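Local coordinates for minor fimbrium tip subunit Mfa3 (Porphyromonas gingivalis ATCC 33277, PDB 5NF4), which forms part of the tip of the minor fimbriae, cell-surface filaments that mediate biofilm formation and adhesion to host cells and to other oral bacteria, at residues G82-V85 against A86-F89; L240-G244 against A245-W249; I257-S260 against T261-W264. One frame throughout, in Å; residues are numbered along the deposited sequence.

Interaction 1: residues G82-V85 against A86-F89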
loop_
_atom_site.group_PDB
_atom_site.type_symbol
_atom_site.label_atom_id
_atom_site.label_comp_id
_atom_site.label_asym_id
_atom_site.label_seq_id
_atom_site.Cartn_x
_atom_site.Cartn_y
_atom_site.Cartn_z
ATOM N N GLY A 82 6.290 -4.197 -27.171
ATOM C CA GLY A 82 5.640 -3.139 -26.393
ATOM C C GLY A 82 4.277 -2.704 -26.914
ATOM O O GLY A 82 3.634 -1.801 -26.351
ATOM N N GLU A 83 3.813 -3.353 -27.976
ATOM C CA GLU A 83 2.511 -3.064 -28.546
ATOM C C GLU A 83 1.381 -3.364 -27.554
ATOM O O GLU A 83 1.391 -4.396 -26.900
ATOM C CB GLU A 83 2.305 -3.890 -29.813
ATOM C CG GLU A 83 0.979 -3.595 -30.504
ATOM C CD GLU A 83 0.640 -4.550 -31.659
ATOM O OE1 GLU A 83 1.193 -5.668 -31.743
ATOM O OE2 GLU A 83 -0.207 -4.151 -32.479
ATOM N N LYS A 84 0.389 -2.481 -27.471
ATOM C CA LYS A 84 -0.818 -2.793 -26.693
ATOM C C LYS A 84 -1.590 -3.868 -27.404
ATOM O O LYS A 84 -1.929 -3.704 -28.572
ATOM C CB LYS A 84 -1.697 -1.551 -26.504
ATOM C CG LYS A 84 -2.902 -1.790 -25.619
ATOM C CD LYS A 84 -3.162 -0.615 -24.644
ATOM C CE LYS A 84 -3.471 0.688 -25.365
ATOM N NZ LYS A 84 -4.256 1.706 -24.550
ATOM N N VAL A 85 -1.852 -4.982 -26.725
ATOM C CA VAL A 85 -2.583 -6.088 -27.376
ATOM C C VAL A 85 -3.947 -6.405 -26.758
ATOM O O VAL A 85 -4.712 -7.187 -27.321
ATOM C CB VAL A 85 -1.734 -7.363 -27.399
ATOM C CG1 VAL A 85 -0.472 -7.132 -28.228
ATOM C CG2 VAL A 85 -1.393 -7.842 -26.003
ATOM N N ALA A 86 -4.289 -5.776 -25.639
ATOM C CA ALA A 86 -5.631 -5.926 -25.071
ATOM C C ALA A 86 -5.792 -4.920 -23.948
ATOM O O ALA A 86 -4.810 -4.505 -23.369
ATOM C CB ALA A 86 -5.868 -7.341 -24.532
ATOM N N GLU A 87 -7.023 -4.539 -23.656
ATOM C CA GLU A 87 -7.279 -3.734 -22.472
ATOM C C GLU A 87 -8.719 -3.913 -22.074
ATOM O O GLU A 87 -9.580 -4.319 -22.882
ATOM C CB GLU A 87 -6.926 -2.261 -22.713
ATOM C CG GLU A 87 -7.798 -1.519 -23.666
ATOM C CD GLU A 87 -7.311 -0.086 -23.924
ATOM O OE1 GLU A 87 -6.307 0.338 -23.307
ATOM O OE2 GLU A 87 -7.937 0.620 -24.739
ATOM N N HIS A 88 -8.996 -3.655 -20.807
ATOM C CA HIS A 88 -10.319 -3.872 -20.273
ATOM C C HIS A 88 -10.555 -2.923 -19.119
ATOM O O HIS A 88 -9.644 -2.663 -18.350
ATOM C CB HIS A 88 -10.493 -5.310 -19.780
ATOM C CG HIS A 88 -11.875 -5.603 -19.320
ATOM N ND1 HIS A 88 -12.816 -6.195 -20.137
ATOM C CD2 HIS A 88 -12.501 -5.341 -18.152
ATOM C CE1 HIS A 88 -13.951 -6.313 -19.476
ATOM N NE2 HIS A 88 -13.793 -5.780 -18.278
ATOM N N PHE A 89 -11.786 -2.437 -18.999
ATOM C CA PHE A 89 -12.113 -1.584 -17.857
ATOM C C PHE A 89 -13.362 -2.105 -17.145
ATOM O O PHE A 89 -14.375 -2.452 -17.785
ATOM C CB PHE A 89 -12.296 -0.131 -18.305
ATOM C CG PHE A 89 -12.606 0.789 -17.180
ATOM C CD1 PHE A 89 -11.603 1.222 -16.354
ATOM C CD2 PHE A 89 -13.914 1.191 -16.943
ATOM C CE1 PHE A 89 -11.887 2.104 -15.278
ATOM C CE2 PHE A 89 -14.214 2.053 -15.883
ATOM C CZ PHE A 89 -13.203 2.487 -15.050
#
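K84 and E87 meet through a salt bridge across the bulge in strand 84-91, three residues apart, their side chains on the same side of it. This classic beta bulge is formed by V85 and A86, which both face V76 of the partner strand 71-78 and both share backbone hydrogen bonds with it. Its evidence in the backbone is the psi of V85, -7°, far from the extended value of a regular strand.

The lysine can be followed outward atom by atom. Its CB heads toward the 86-89 segment, and CG continues anti to the backbone N (chi1 -176°), which carries the chain alongside the strand; K84 CG lies 4.0 Å from A86 O. Bends at chi2 and chi3 then turn the chain toward the glutamate. K84 CD and K84 CE each come within 3.5 Å of E87 OE1, so the aliphatic end already packs against the carboxylate oxygen before the charge arrives. K84 NZ closes the approach at 2.8 Å from E87 OE1, a hydrogen bond within the salt bridge. E87 OE2 stays 3.8 Å from K84 NZ, and the grip is therefore one-sided.

E87 reaches this point from a CG set between its backbone N and carbonyl carbon, with the rest of the chain extended. The ammonium stands above the carboxylate plane, 38° out of it. The strongest polar partner of K84 NZ is the carbonyl oxygen of I129, while the carbon chains rest on F77 for K84 and on L75 and M126 for E87.

Chemically, then, the ammonium is shared between a carboxylate oxygen and a peptide carbonyl; this pairing would be expected to steady the lysine end and partly balance its charge at the protein surface.

Interaction 2: residues L240-G244 against A245-W249; sequences LRRVG and ATNQW
R242 lays its side chain over the indole of W249 at the end of a beta hairpin, where strands 238-242 and 248-254 are joined through a type II' turn running from V243 to T246. R242 and W249 form an antiparallel non-hydrogen-bonded pair, so their side chains share one face of the sheet.

This face holds the close packing. R242 CB sits 3.8 Å from the centroid of the five-membered ring of W249 and 26° off its normal, a CH-pi contact. With CG anti to the backbone N (chi1 -173°) and the chain extended to NE, the arginine passes along the indole until W249 CH2 lies over the centre of its guanidinium. The two planes are 39° apart, too inclined for a parallel stack. R242 NE gives a 2.8 Å bond to T246 O, which lies in the guanidinium plane; R242 NH2 adds weak bonds to T246 O and N247 OD1. At the root of the indole, L240 CB meets W249 CB at 4.0 Å, and I203, L210 and I213 extend the apolar surroundings of the indole.

The turn itself is the looser, solvent-facing side. G244, with a positive phi, A245 and T246 are exposed there, and hydrogen bonds tie it together: V243 N bonds to Q248 O at 2.8 Å. V243 CG2 lies 3.6 Å from Q248 OE1, while the amide's NE2 turns to D200. V243 O accepts two bonds, from T246 N at 3.0 Å and from T246 OG1 at 2.7 Å, the hydroxyl lying in the carbonyl plane on a lone pair.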
loop_
_atom_site.group_PDB
_atom_site.type_symbol
_atom_site.label_atom_id
_atom_site.label_comp_id
_atom_site.label_asym_id
_atom_site.label_seq_id
_atom_site.Cartn_x
_atom_site.Cartn_y
_atom_site.Cartn_z
ATOM N N LEU A 240 -4.750 10.208 14.129
ATOM C CA LEU A 240 -5.355 8.890 13.857
ATOM C C LEU A 240 -6.813 8.813 14.267
ATOM O O LEU A 240 -7.276 9.553 15.117
ATOM C CB LEU A 240 -4.581 7.771 14.558
ATOM C CG LEU A 240 -3.085 7.659 14.215
ATOM C CD1 LEU A 240 -2.535 6.361 14.774
ATOM C CD2 LEU A 240 -2.766 7.758 12.714
ATOM N N ARG A 241 -7.545 7.900 13.650
ATOM C CA ARG A 241 -8.967 7.804 13.900
ATOM C C ARG A 241 -9.262 6.624 14.800
ATOM O O ARG A 241 -8.847 5.492 14.537
ATOM C CB ARG A 241 -9.737 7.700 12.581
ATOM C CG ARG A 241 -9.781 9.030 11.834
ATOM C CD ARG A 241 -10.857 9.056 10.763
ATOM N NE ARG A 241 -10.839 10.306 10.001
ATOM C CZ ARG A 241 -11.583 10.545 8.923
ATOM N NH1 ARG A 241 -12.422 9.621 8.466
ATOM N NH2 ARG A 241 -11.489 11.711 8.295
ATOM N N ARG A 242 -9.976 6.913 15.868
ATOM C CA ARG A 242 -10.385 5.900 16.815
ATOM C C ARG A 242 -11.468 5.044 16.205
ATOM O O ARG A 242 -12.434 5.558 15.662
ATOM C CB ARG A 242 -10.883 6.533 18.098
ATOM C CG ARG A 242 -11.185 5.541 19.211
ATOM C CD ARG A 242 -11.765 6.220 20.453
ATOM N NE ARG A 242 -11.598 5.339 21.598
ATOM C CZ ARG A 242 -11.372 5.739 22.840
ATOM N NH1 ARG A 242 -11.326 7.037 23.146
ATOM N NH2 ARG A 242 -11.200 4.822 23.779
ATOM N N VAL A 243 -11.294 3.734 16.287
ATOM C CA VAL A 243 -12.330 2.803 15.866
ATOM C C VAL A 243 -13.419 2.782 16.926
ATOM O O VAL A 243 -13.317 2.086 17.946
ATOM C CB VAL A 243 -11.742 1.400 15.615
ATOM C CG1 VAL A 243 -12.853 0.403 15.279
ATOM C CG2 VAL A 243 -10.703 1.477 14.504
ATOM N N GLY A 244 -14.448 3.593 16.686
ATOM C CA GLY A 244 -15.592 3.686 17.575
ATOM C C GLY A 244 -15.195 4.055 18.990
ATOM O O GLY A 244 -14.538 5.070 19.215
ATOM N N ALA A 245 -15.587 3.206 19.938
ATOM C CA ALA A 245 -15.254 3.392 21.345
ATOM C C ALA A 245 -14.241 2.336 21.819
ATOM O O ALA A 245 -14.058 2.142 23.010
ATOM C CB ALA A 245 -16.508 3.340 22.186
ATOM N N THR A 246 -13.563 1.674 20.887
ATOM C CA THR A 246 -12.566 0.673 21.259
ATOM C C THR A 246 -11.257 1.381 21.567
ATOM O O THR A 246 -11.192 2.605 21.511
ATOM C CB THR A 246 -12.347 -0.367 20.139
ATOM O OG1 THR A 246 -11.656 0.244 19.054
ATOM C CG2 THR A 246 -13.693 -0.928 19.654
ATOM N N ASN A 247 -10.213 0.611 21.869
ATOM C CA ASN A 247 -8.901 1.188 22.179
ATOM C C ASN A 247 -7.934 1.023 21.019
ATOM O O ASN A 247 -6.702 0.976 21.186
ATOM C CB ASN A 247 -8.357 0.556 23.461
ATOM C CG ASN A 247 -9.194 0.913 24.661
ATOM O OD1 ASN A 247 -9.857 1.947 24.665
ATOM N ND2 ASN A 247 -9.186 0.055 25.689
ATOM N N GLN A 248 -8.522 0.978 19.825
ATOM C CA GLN A 248 -7.789 0.875 18.589
ATOM C C GLN A 248 -7.881 2.173 17.774
ATOM O O GLN A 248 -8.973 2.688 17.561
ATOM C CB GLN A 248 -8.319 -0.290 17.761
ATOM C CG GLN A 248 -7.644 -0.403 16.390
ATOM C CD GLN A 248 -8.265 -1.507 15.541
ATOM O OE1 GLN A 248 -9.488 -1.699 15.538
ATOM N NE2 GLN A 248 -7.428 -2.245 14.840
ATOM N N TRP A 249 -6.718 2.670 17.348
ATOM C CA TRP A 249 -6.592 3.824 16.440
ATOM C C TRP A 249 -5.961 3.432 15.099
ATOM O O TRP A 249 -4.964 2.705 15.050
ATOM C CB TRP A 249 -5.748 4.938 17.088
ATOM C CG TRP A 249 -6.541 5.822 18.054
ATOM C CD1 TRP A 249 -7.038 7.078 17.792
ATOM C CD2 TRP A 249 -6.922 5.520 19.408
ATOM N NE1 TRP A 249 -7.702 7.568 18.889
ATOM C CE2 TRP A 249 -7.653 6.634 19.896
ATOM C CE3 TRP A 249 -6.727 4.420 20.251
ATOM C CZ2 TRP A 249 -8.165 6.686 21.185
ATOM C CZ3 TRP A 249 -7.254 4.465 21.539
ATOM C CH2 TRP A 249 -7.968 5.593 21.994
#

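Interaction 3: residues I257-S260 against T261-W264; sequences IVES and TKWW
V258 opens the contact with a light touch: its CG1 lies 4.4 Å from K262 CB, at the outer limit of apolar packing. This valine is buried, in contrast to the three residues that follow it. Its backbone N bonds to the hydroxyl of T319, which ties the residue just before the turn to another loop.

E259 comes next and begins a type I beta turn that ends at K262. The closing bond runs from K262 N to E259 O at 3.2 Å, with an N-H...O angle of 160°. The hydrogen is thus well aimed, yet the donor stands 52° above the carbonyl plane and does not use a lone pair. On the side-chain level, E259 CB approaches T261 OG1 at 3.8 Å. The glutamate then extends beyond CG, bringing E259 OE1 to 3.8 Å from K262 CE. E259 OE1 and K262 NZ are 4.0 Å apart, a long salt bridge. K262 sends its own chain out fully extended; CG lies beside the backbone N, which keeps the first two methylenes against E259 O, and K262 CB is 3.6 Å from that oxygen. The lysine's stronger partner is E230, whose other carboxylate oxygen accepts from E259 N. E230 thus contacts the first residue of the turn through its backbone and the last through its side chain.

S260 and T261 occupy the two central positions, with the helical-type backbone angles of a type I turn, and lie exposed at the crest.

The bend belongs to the long loop between strands 248-254 and 277-282. Beyond it, W263 makes a cation-pi contact with K315, and W264 packs edge-to-face on F277 of strand 277-282 and against D289 and P291 of strand 287-291.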
loop_
_atom_site.group_PDB
_atom_site.type_symbol
_atom_site.label_atom_id
_atom_site.label_comp_id
_atom_site.label_asym_id
_atom_site.label_seq_id
_atom_site.Cartn_x
_atom_site.Cartn_y
_atom_site.Cartn_z
ATOM N N ILE A 257 10.304 4.779 1.224
ATOM C CA ILE A 257 11.654 4.234 1.313
ATOM C C ILE A 257 12.531 5.110 2.181
ATOM O O ILE A 257 12.562 6.321 2.010
ATOM C CB ILE A 257 12.316 4.129 -0.062
ATOM C CG1 ILE A 257 11.421 3.372 -1.037
ATOM C CG2 ILE A 257 13.696 3.485 0.063
ATOM C CD1 ILE A 257 10.972 2.013 -0.563
ATOM N N VAL A 258 13.266 4.489 3.101
ATOM C CA VAL A 258 14.295 5.185 3.874
ATOM C C VAL A 258 15.643 4.515 3.664
ATOM O O VAL A 258 15.773 3.300 3.847
ATOM C CB VAL A 258 13.964 5.185 5.376
ATOM C CG1 VAL A 258 14.956 6.075 6.150
ATOM C CG2 VAL A 258 12.509 5.662 5.610
ATOM N N GLU A 259 16.639 5.291 3.252
ATOM C CA GLU A 259 17.980 4.745 3.010
ATOM C C GLU A 259 18.499 4.088 4.278
ATOM O O GLU A 259 18.291 4.592 5.404
ATOM C CB GLU A 259 18.935 5.856 2.516
ATOM C CG GLU A 259 18.606 6.260 1.099
ATOM C CD GLU A 259 19.234 7.576 0.671
ATOM O OE1 GLU A 259 20.121 8.086 1.380
ATOM O OE2 GLU A 259 18.824 8.098 -0.382
ATOM N N SER A 260 19.183 2.961 4.122
ATOM C CA SER A 260 19.590 2.182 5.286
ATOM C C SER A 260 20.891 2.698 5.893
ATOM O O SER A 260 21.426 2.107 6.818
ATOM C CB SER A 260 19.724 0.704 4.897
ATOM O OG SER A 260 20.712 0.547 3.918
ATOM N N THR A 261 21.383 3.814 5.373
ATOM C CA THR A 261 22.498 4.522 5.969
ATOM C C THR A 261 22.024 5.521 7.036
ATOM O O THR A 261 22.843 6.108 7.723
ATOM C CB THR A 261 23.266 5.291 4.917
ATOM O OG1 THR A 261 22.337 6.057 4.153
ATOM C CG2 THR A 261 24.031 4.348 4.001
ATOM N N LYS A 262 20.712 5.721 7.125
ATOM C CA LYS A 262 20.086 6.630 8.097
ATOM C C LYS A 262 19.474 5.896 9.289
ATOM O O LYS A 262 19.112 4.724 9.184
ATOM C CB LYS A 262 18.984 7.447 7.402
ATOM C CG LYS A 262 19.487 8.336 6.294
ATOM C CD LYS A 262 18.386 9.079 5.586
ATOM C CE LYS A 262 19.020 9.923 4.478
ATOM N NZ LYS A 262 18.049 10.616 3.629
ATOM N N TRP A 263 19.306 6.599 10.417
ATOM C CA TRP A 263 18.497 6.073 11.491
ATOM C C TRP A 263 17.956 7.236 12.307
ATOM O O TRP A 263 18.322 8.375 12.054
ATOM C CB TRP A 263 19.278 5.101 12.372
ATOM C CG TRP A 263 20.503 5.620 13.058
ATOM C CD1 TRP A 263 20.564 6.193 14.296
ATOM C CD2 TRP A 263 21.851 5.577 12.573
ATOM N NE1 TRP A 263 21.861 6.520 14.606
ATOM C CE2 TRP A 263 22.674 6.155 13.566
ATOM C CE3 TRP A 263 22.443 5.119 11.390
ATOM C CZ2 TRP A 263 24.055 6.280 13.423
ATOM C CZ3 TRP A 263 23.831 5.255 11.242
ATOM C CH2 TRP A 263 24.616 5.827 12.262
ATOM N N TRP A 264 17.084 6.921 13.260
ATOM C CA TRP A 264 16.409 7.914 14.080
ATOM C C TRP A 264 17.436 8.819 14.725
ATOM O O TRP A 264 18.358 8.354 15.384
ATOM C CB TRP A 264 15.553 7.224 15.149
ATOM C CG TRP A 264 14.724 8.144 16.000
ATOM C CD1 TRP A 264 14.954 8.507 17.301
ATOM C CD2 TRP A 264 13.525 8.809 15.600
ATOM N NE1 TRP A 264 13.962 9.365 17.738
ATOM C CE2 TRP A 264 13.076 9.569 16.706
ATOM C CE3 TRP A 264 12.790 8.847 14.407
ATOM C CZ2 TRP A 264 11.916 10.347 16.651
ATOM C CZ3 TRP A 264 11.650 9.611 14.349
ATOM C CH2 TRP A 264 11.212 10.343 15.467
#

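The three contacts follow one another along the chain without overlap, and none touches another. Interaction 1 and interaction 2 lie on opposite sides of the chain's centre, their own centres about 43 Å apart and their nearest atoms about 25 Å apart; each belongs to a beta hairpin. Interactions 2 and 3 are closer, with nearest atoms about 14 Å apart, and are linked in sequence by strand 248-254, which starts in the hairpin and leads into the loop carrying 257-264. Interaction 3 stands about 39 Å from interaction 1, centre to centre. All are surface contacts, and the geometry ties none of them to a ligand site.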